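Local coordinates for antibiotic biosynthesis monooxygenase family protein (Shewanella oneidensis, PDB 2BBE), which is of unknown function but belongs to the antibiotic biosynthesis monooxygenase family, so that a monooxygenase (oxidoreductase) activity may be inferred, at residues A[25-28]-A[29-33]; A[38-41]-A[42-45]; A[69-72]-A[73-76]; A[83-87]-A[88-92]. All blocks are in the same frame, centred on the assembly; numbering follows the deposited sequence. Where two conformers were deposited one is given.

Contact 1 (A[25-28]-A[29-33])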
# COMPACT_ATOMS: atom_id res chain seq x y z
N GLY A 25 -23.02 -9.46 21.12
CA GLY A 25 -22.43 -10.77 21.37
C GLY A 25 -21.89 -11.50 20.15
O GLY A 25 -21.42 -12.64 20.27
N LYS A 26 -21.93 -10.87 18.98
CA LYS A 26 -21.52 -11.54 17.74
C LYS A 26 -20.26 -10.95 17.13
O LYS A 26 -19.88 -11.32 16.02
CB LYS A 26 -22.65 -11.48 16.70
CG LYS A 26 -23.95 -12.18 17.11
CD LYS A 26 -23.77 -13.70 17.27
CE LYS A 26 -25.09 -14.41 17.52
NZ LYS A 26 -24.92 -15.92 17.63
N THR A 27 -19.60 -10.03 17.83
CA THR A 27 -18.47 -9.31 17.23
C THR A 27 -17.29 -10.24 16.92
O THR A 27 -16.77 -10.20 15.81
CB THR A 27 -18.01 -8.14 18.10
OG1 THR A 27 -19.13 -7.31 18.41
CG2 THR A 27 -16.96 -7.32 17.37
N GLU A 28 -16.86 -11.07 17.88
CA GLU A 28 -15.76 -12.01 17.62
C GLU A 28 -16.07 -12.97 16.47
O GLU A 28 -15.22 -13.21 15.61
CB GLU A 28 -15.40 -12.78 18.88
CG GLU A 28 -14.87 -11.89 19.99
CD GLU A 28 -13.56 -11.22 19.62
OE1 GLU A 28 -12.76 -11.83 18.88
OE2 GLU A 28 -13.34 -10.08 20.07
N ALA A 29 -17.30 -13.50 16.45
CA ALA A 29 -17.76 -14.35 15.33
C ALA A 29 -17.72 -13.60 13.99
O ALA A 29 -17.33 -14.16 12.96
CB ALA A 29 -19.17 -14.90 15.60
N LEU A 30 -18.09 -12.32 14.00
CA LEU A 30 -18.06 -11.53 12.77
C LEU A 30 -16.64 -11.30 12.27
O LEU A 30 -16.37 -11.45 11.08
CB LEU A 30 -18.78 -10.20 12.94
CG LEU A 30 -18.79 -9.32 11.68
CD1 LEU A 30 -19.50 -10.05 10.49
CD2 LEU A 30 -19.40 -7.97 11.97
N ILE A 31 -15.73 -10.93 13.17
CA ILE A 31 -14.32 -10.71 12.78
C ILE A 31 -13.79 -12.01 12.18
O ILE A 31 -13.15 -11.98 11.13
CB ILE A 31 -13.40 -10.26 13.98
CG1 ILE A 31 -13.89 -8.93 14.60
CG2 ILE A 31 -11.91 -10.13 13.53
CD1 ILE A 31 -13.31 -8.63 16.02
N ALA A 32 -14.04 -13.14 12.84
CA ALA A 32 -13.59 -14.44 12.32
C ALA A 32 -14.13 -14.77 10.92
O ALA A 32 -13.37 -15.24 10.05
CB ALA A 32 -13.90 -15.56 13.31
N ALA A 33 -15.42 -14.52 10.71
CA ALA A 33 -16.10 -14.80 9.44
C ALA A 33 -15.51 -13.95 8.32
O ALA A 33 -15.23 -14.45 7.21
CB ALA A 33 -17.61 -14.53 9.57
O HOH W 1 -19.01 -13.66 18.83
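K26 and T27 meet L30 and I31 in the first turn of helix 27-35, a local contact at a helix N-terminus just after strand 8-22. K26 sits at the N-cap, and its carbonyl opens the helical ladder: L30 N donates to K26 O at 2.9 Å. The next rung, I31 N to T27 O, is straighter, with 167° at the hydrogen, and the third runs from A32 N to E28 O at 3.0 Å. Ahead of the ladder, the carbonyl four residues before A29, that of G25, is too far for a direct bond, and a water is inserted between them. That water accepts from A29 N at 2.9 Å and donates to G25 O at 3.0 Å, so it joins the loop carbonyl of G25 to the first turn.

The side-chain part of the contact is light. T27 holds its methyl trans to the backbone N and its hydroxyl beside that N (chi1 -53°), which sends CG2 up the helix to meet I31 CD1 at 4.1 Å. The ethyl arm of I31 also runs over the T27 carbonyl, with CG1 3.4 Å from T27 O. T27 OG1 turns the other way and is hydrogen-bonded to S22 OG at the end of the preceding strand.

L30 takes its branch away from this turn and into the protein, onto F20 and S22 of strand 8-22, V62 of strand 61-68 and Y86 of helix 81-94. I31 packs on V62 and on Y7 of the second subunit, while K26 and A29 lean on L94, near the end of helix 81-94.

Contact 2 (A[38-41]-A[42-45])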
# COMPACT_ATOMS: atom_id res chain seq x y z
N ILE A 38 -10.05 -13.52 3.73
CA ILE A 38 -8.86 -12.78 3.30
C ILE A 38 -7.84 -13.59 2.45
O ILE A 38 -7.42 -13.11 1.39
CB ILE A 38 -8.17 -12.06 4.51
CG1 ILE A 38 -9.12 -10.97 5.04
CG2 ILE A 38 -6.80 -11.44 4.09
CD1 ILE A 38 -8.60 -10.26 6.28
N PRO A 39 -7.43 -14.79 2.92
CA PRO A 39 -6.38 -15.51 2.18
C PRO A 39 -6.72 -15.75 0.72
O PRO A 39 -5.88 -15.50 -0.14
CB PRO A 39 -6.23 -16.83 2.95
CG PRO A 39 -6.60 -16.44 4.33
CD PRO A 39 -7.80 -15.54 4.14
N ASP A 40 -7.95 -16.17 0.41
CA ASP A 40 -8.29 -16.40 -1.00
C ASP A 40 -8.50 -15.11 -1.80
O ASP A 40 -8.25 -15.08 -3.01
CB ASP A 40 -9.51 -17.31 -1.15
CG ASP A 40 -9.18 -18.77 -0.84
OD1 ASP A 40 -7.98 -19.17 -0.85
OD2 ASP A 40 -10.14 -19.51 -0.58
N THR A 41 -8.97 -14.06 -1.14
CA THR A 41 -9.18 -12.81 -1.84
C THR A 41 -7.84 -12.18 -2.23
O THR A 41 -7.71 -11.68 -3.35
CB THR A 41 -10.02 -11.82 -1.02
OG1 THR A 41 -11.30 -12.40 -0.76
CG2 THR A 41 -10.20 -10.52 -1.81
N ARG A 42 -6.87 -12.21 -1.32
CA ARG A 42 -5.56 -11.65 -1.60
C ARG A 42 -4.89 -12.39 -2.77
O ARG A 42 -4.05 -11.81 -3.47
CB ARG A 42 -4.67 -11.65 -0.35
CG ARG A 42 -5.14 -10.65 0.74
CD ARG A 42 -4.23 -10.61 1.98
NE ARG A 42 -2.85 -10.25 1.63
CZ ARG A 42 -1.80 -11.06 1.71
NH1 ARG A 42 -1.91 -12.31 2.16
NH2 ARG A 42 -0.61 -10.61 1.31
N ARG A 43 -5.28 -13.65 -2.97
CA ARG A 43 -4.74 -14.48 -4.05
C ARG A 43 -5.44 -14.28 -5.41
O ARG A 43 -5.03 -14.89 -6.40
CB ARG A 43 -4.76 -15.97 -3.65
CG ARG A 43 -3.68 -16.34 -2.63
CD ARG A 43 -4.00 -17.68 -1.91
NE ARG A 43 -2.89 -18.11 -1.04
CZ ARG A 43 -2.61 -17.60 0.17
NH1 ARG A 43 -3.34 -16.60 0.69
NH2 ARG A 43 -1.58 -18.10 0.85
N GLU A 44 -6.49 -13.45 -5.44
CA GLU A 44 -7.15 -13.04 -6.70
C GLU A 44 -6.19 -12.18 -7.53
O GLU A 44 -5.58 -11.24 -7.01
CB GLU A 44 -8.43 -12.24 -6.40
CG GLU A 44 -9.64 -13.06 -5.92
CD GLU A 44 -10.78 -12.16 -5.40
OE1 GLU A 44 -10.86 -10.97 -5.80
OE2 GLU A 44 -11.58 -12.62 -4.56
N ALA A 45 -6.07 -12.47 -8.83
CA ALA A 45 -5.16 -11.75 -9.72
C ALA A 45 -5.42 -10.23 -9.73
O ALA A 45 -4.48 -9.43 -9.81
CB ALA A 45 -5.26 -12.31 -11.13
O HOH W 2 -12.12 -14.48 -2.74
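R43 sets CG beside its own backbone N (chi1 -75°) and then runs extended from CG to NE, which carries the guanidinium back along the last helical turn to the carbonyl of P39. NH1 donates to P39 O at 2.9 Å with an angle of 158° at the hydrogen. The oxygen lies in the guanidinium plane, at its edge, whereas the nitrogen stands above the carbonyl plane and so does not use a lone pair. R43 N adds only a weak bond to the same oxygen, at 3.4 Å. R42 has chi2 extended (-178°), which lays CD across I38, 3.4 Å from CG2; the chain bends only beyond it, at chi3.

This is the C-terminal end of helix 38-42, where the chain leaves for strand 47-55. R42 N still makes a regular rung to I38 O at 2.9 Å, but E44 N donates to the carbonyl three residues back, T41 O, at 3.0 Å from well above the carbonyl plane.

E44 lies alongside T41, both side chains pointing the same way, and a water donates to T41 OG1 and, at 2.7 Å, to E44 OE2. T41 OG1 is also bonded to L37 O, and E44 OE2 accepts from H77 ND1, so both polar ends have a second partner. The arginines reach the third subunit: R43 NH2 forms a salt bridge with the C-terminal carboxylate of A108 there, and R42 NH1 is hydrogen-bonded to A108 O of that same subunit.

Contact 3 (A[69-72]-A[73-76])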
# COMPACT_ATOMS: atom_id res chain seq x y z
N VAL A 69 -8.12 -3.93 -9.40
CA VAL A 69 -7.53 -3.32 -10.60
C VAL A 69 -8.59 -2.63 -11.49
O VAL A 69 -8.28 -1.68 -12.21
CB VAL A 69 -6.69 -4.35 -11.42
CG1 VAL A 69 -5.50 -4.84 -10.59
CG2 VAL A 69 -7.55 -5.50 -11.87
N ASP A 70 -9.83 -3.11 -11.42
CA ASP A 70 -10.93 -2.54 -12.23
C ASP A 70 -12.25 -3.13 -11.81
O ASP A 70 -12.29 -3.98 -10.93
CB ASP A 70 -10.70 -2.71 -13.75
CG ASP A 70 -10.51 -4.17 -14.19
OD1 ASP A 70 -11.04 -5.11 -13.59
OD2 ASP A 70 -9.80 -4.36 -15.20
N ILE A 71 -13.34 -2.65 -12.41
CA ILE A 71 -14.67 -3.10 -12.02
C ILE A 71 -14.89 -4.58 -12.37
O ILE A 71 -15.51 -5.29 -11.61
CB ILE A 71 -15.80 -2.17 -12.63
CG1 ILE A 71 -17.16 -2.46 -11.96
CG2 ILE A 71 -15.86 -2.29 -14.18
CD1 ILE A 71 -17.15 -2.17 -10.47
N ALA A 72 -14.33 -5.07 -13.48
CA ALA A 72 -14.44 -6.52 -13.75
C ALA A 72 -13.85 -7.35 -12.61
O ALA A 72 -14.44 -8.35 -12.21
CB ALA A 72 -13.81 -6.90 -15.08
N ALA A 73 -12.70 -6.94 -12.07
CA ALA A 73 -12.07 -7.68 -10.98
C ALA A 73 -12.91 -7.58 -9.68
O ALA A 73 -13.03 -8.56 -8.95
CB ALA A 73 -10.65 -7.17 -10.74
N PHE A 74 -13.48 -6.41 -9.41
CA PHE A 74 -14.40 -6.24 -8.28
C PHE A 74 -15.63 -7.16 -8.43
O PHE A 74 -16.01 -7.85 -7.49
CB PHE A 74 -14.81 -4.75 -8.11
CG PHE A 74 -15.76 -4.52 -6.95
CD1 PHE A 74 -15.30 -4.60 -5.63
CD2 PHE A 74 -17.10 -4.28 -7.17
CE1 PHE A 74 -16.17 -4.41 -4.55
CE2 PHE A 74 -17.99 -4.09 -6.08
CZ PHE A 74 -17.51 -4.16 -4.78
N ASP A 75 -16.23 -7.17 -9.62
CA ASP A 75 -17.41 -8.02 -9.88
C ASP A 75 -17.08 -9.51 -9.74
O ASP A 75 -17.87 -10.30 -9.17
CB ASP A 75 -17.98 -7.72 -11.28
CG ASP A 75 -18.65 -6.35 -11.37
OD1 ASP A 75 -18.92 -5.71 -10.33
OD2 ASP A 75 -18.91 -5.90 -12.50
N GLU A 76 -15.90 -9.90 -10.23
CA GLU A 76 -15.41 -11.28 -10.08
C GLU A 76 -15.30 -11.66 -8.60
O GLU A 76 -15.74 -12.74 -8.19
CB GLU A 76 -14.04 -11.45 -10.78
CG GLU A 76 -13.49 -12.89 -10.75
CD GLU A 76 -12.35 -13.12 -11.74
OE1 GLU A 76 -12.18 -12.31 -12.67
OE2 GLU A 76 -11.64 -14.14 -11.60
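An aspartate N-cap starts helix 71-78: D70 stands just before the helix and accepts from the backbone of A73 in its first turn. Its carboxylate is swung between its own N and carbonyl carbon (chi1 57°), and this brings OD1 to A73 N at 2.9 Å. The donor comes nearly along the C-O axis, with 154° at the hydrogen. The bond satisfies an amide of the first turn, which has no carbonyl of an earlier turn to use, and a negative charge at this end would be expected to suit the helix dipole.

From there the ladder is regular: F74 N donates to D70 O at 3.1 Å, D75 N to I71 O at 2.8 Å and E76 N to A72 O at 2.9 Å. Beside the cap, V69 CG2 meets A73 CB at 3.7 Å. Further round the helix, I71 keeps CG1 trans to its backbone N (chi1 -167°), and its CD1 comes to F74 CD2 at 3.9 Å, obliquely to the ring. D75 crosses the same ethyl arm obliquely, with OD2 3.9 Å from I71 CG1.

I71 and F74 both rest on I14 of strand 8-22, and F74 also on C16. V69 O accepts from Q12 NE2, and the side chain of V69 meets its counterpart in the third subunit. Such an aspartate, taking the amide three residues on with its side chain, is a classic helix N-cap, here where strand 61-68 gives way to helix 71-78.

Contact 4 (A[83-87]-A[88-92])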
# COMPACT_ATOMS: atom_id res chain seq x y z
N ILE A 83 -17.66 -15.41 -0.83
CA ILE A 83 -18.21 -14.07 -0.63
C ILE A 83 -19.73 -14.15 -0.62
O ILE A 83 -20.36 -13.58 0.26
CB ILE A 83 -17.65 -13.05 -1.69
CG1 ILE A 83 -16.11 -13.10 -1.72
CG2 ILE A 83 -18.20 -11.64 -1.46
CD1 ILE A 83 -15.40 -12.85 -0.37
N GLN A 84 -20.31 -14.87 -1.59
CA GLN A 84 -21.75 -15.05 -1.63
C GLN A 84 -22.26 -15.83 -0.40
O GLN A 84 -23.33 -15.51 0.15
CB GLN A 84 -22.19 -15.70 -2.96
CG GLN A 84 -21.73 -14.95 -4.24
CD GLN A 84 -22.69 -13.85 -4.73
OE1 GLN A 84 -23.01 -13.79 -5.91
NE2 GLN A 84 -23.14 -12.99 -3.82
N HIS A 85 -21.50 -16.83 0.04
CA HIS A 85 -21.85 -17.56 1.25
C HIS A 85 -21.86 -16.62 2.47
O HIS A 85 -22.78 -16.67 3.31
CB HIS A 85 -20.86 -18.70 1.50
CG HIS A 85 -21.12 -19.43 2.78
ND1 HIS A 85 -22.13 -20.36 2.90
CD2 HIS A 85 -20.52 -19.36 3.99
CE1 HIS A 85 -22.14 -20.84 4.13
NE2 HIS A 85 -21.18 -20.25 4.81
N TYR A 86 -20.83 -15.79 2.59
CA TYR A 86 -20.82 -14.79 3.65
C TYR A 86 -22.09 -13.90 3.61
O TYR A 86 -22.80 -13.81 4.62
CB TYR A 86 -19.53 -13.93 3.65
CG TYR A 86 -19.70 -12.73 4.57
CD1 TYR A 86 -19.63 -12.89 5.97
CD2 TYR A 86 -20.01 -11.47 4.05
CE1 TYR A 86 -19.86 -11.81 6.83
CE2 TYR A 86 -20.22 -10.37 4.90
CZ TYR A 86 -20.14 -10.55 6.28
OH TYR A 86 -20.36 -9.47 7.13
N PHE A 87 -22.39 -13.28 2.47
CA PHE A 87 -23.59 -12.39 2.35
C PHE A 87 -24.87 -13.11 2.67
O PHE A 87 -25.66 -12.64 3.48
CB PHE A 87 -23.71 -11.73 0.94
CG PHE A 87 -25.16 -11.39 0.51
CD1 PHE A 87 -26.06 -10.75 1.38
CD2 PHE A 87 -25.60 -11.68 -0.78
CE1 PHE A 87 -27.37 -10.46 0.98
CE2 PHE A 87 -26.90 -11.38 -1.19
CZ PHE A 87 -27.79 -10.76 -0.31
N HIS A 88 -25.07 -14.27 2.03
CA HIS A 88 -26.34 -15.04 2.13
C HIS A 88 -26.57 -15.80 3.41
O HIS A 88 -27.70 -15.89 3.87
CB HIS A 88 -26.39 -16.12 1.06
CG HIS A 88 -26.73 -15.61 -0.30
ND1 HIS A 88 -27.24 -16.43 -1.28
CD2 HIS A 88 -26.64 -14.37 -0.83
CE1 HIS A 88 -27.46 -15.71 -2.37
NE2 HIS A 88 -27.10 -14.46 -2.12
N GLN A 89 -25.50 -16.41 3.94
CA GLN A 89 -25.64 -17.35 5.04
C GLN A 89 -25.08 -16.85 6.37
O GLN A 89 -25.66 -17.11 7.42
CB GLN A 89 -25.01 -18.70 4.69
CG GLN A 89 -25.59 -19.34 3.40
CD GLN A 89 -27.07 -19.62 3.53
OE1 GLN A 89 -27.53 -20.01 4.60
NE2 GLN A 89 -27.82 -19.43 2.43
N VAL A 90 -23.96 -16.13 6.32
CA VAL A 90 -23.27 -15.76 7.55
C VAL A 90 -23.80 -14.43 8.08
O VAL A 90 -24.20 -14.32 9.24
CB VAL A 90 -21.73 -15.70 7.35
CG1 VAL A 90 -21.04 -15.30 8.66
CG2 VAL A 90 -21.20 -17.05 6.86
N MET A 91 -23.81 -13.44 7.22
CA MET A 91 -24.24 -12.09 7.58
C MET A 91 -25.59 -11.99 8.31
O MET A 91 -25.67 -11.30 9.33
CB MET A 91 -24.21 -11.19 6.34
CG MET A 91 -23.77 -9.77 6.59
SD MET A 91 -23.83 -8.83 5.06
CE MET A 91 -25.59 -8.67 4.78
N PRO A 92 -26.66 -12.70 7.84
CA PRO A 92 -27.93 -12.57 8.54
C PRO A 92 -27.90 -13.02 10.00
O PRO A 92 -28.74 -12.57 10.79
CB PRO A 92 -28.87 -13.50 7.76
CG PRO A 92 -28.21 -13.73 6.47
CD PRO A 92 -26.76 -13.62 6.70
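M91 and Y86 form the apolar centre, on the buried side of helix 81-94. M91 CG lies 3.7 Å from Y86 CZ, and M91 CB stands over one ring face, offset toward the rim. M91 SD lies oblique to the ring, 4.8 Å from its centroid, a Met-aromatic contact; the bend at chi3 (71°) then turns CE toward F87, whose ring edge it reaches in the conformer given. V90 crosses Y86 at about a right angle, its CB 3.8 Å from Y86 CD1. Beyond, Y86 meets F20 of strand 8-22 edge-to-face and packs on L34 of helix 27-35; V90 touches A33 there, and M91 reaches F98 of strand 95-107.

Toward the exposed side, H85 lets Q89 CB sit over its ring face, 4.0 Å from the centroid, in a CH-pi contact. V90 CG2 approaches the same ring obliquely, 3.7 Å from H85 CD2. The edge of H88 is turned toward the face of F87 with the planes at 78°, though the carbon contacts there are very short and F87 has a second conformer, so this stack is doubtful in detail.

At the backbone the polar pattern shifts register. H88 N donates to Q84 O in the usual way, but H85 O takes both Q89 N and V90 N, and M91 N bonds Y86 O at 2.8 Å and 173°, five residues back. P92, as a proline, has no N-H to give, and the helix is kinked there. The wider turn at 88-90 is a pi-type turn within an otherwise alpha-helical segment.

In the fold
All four contacts lie on helices or at their ends, on the helical side of the antiparallel sheet, as expected of a dimeric alpha-beta barrel family. Contacts 1 and 4 belong together: L30 and A33 of helix 27-35 pack on Y86 and V90 of helix 81-94, joining their inward sides. Contact 2 touches contact 4 only lightly, T41 against I83, and is the one whose arginines make polar bonds to another subunit. Contacts 1, 2 and 4 are partly buried; contact 3 is the surface one, about 27 Å between centres from contact 1. Chemistry follows place: a water at one helix start, an aspartate at another, a guanidinium at a helix end, and aromatic and sulfur packing mid-helix.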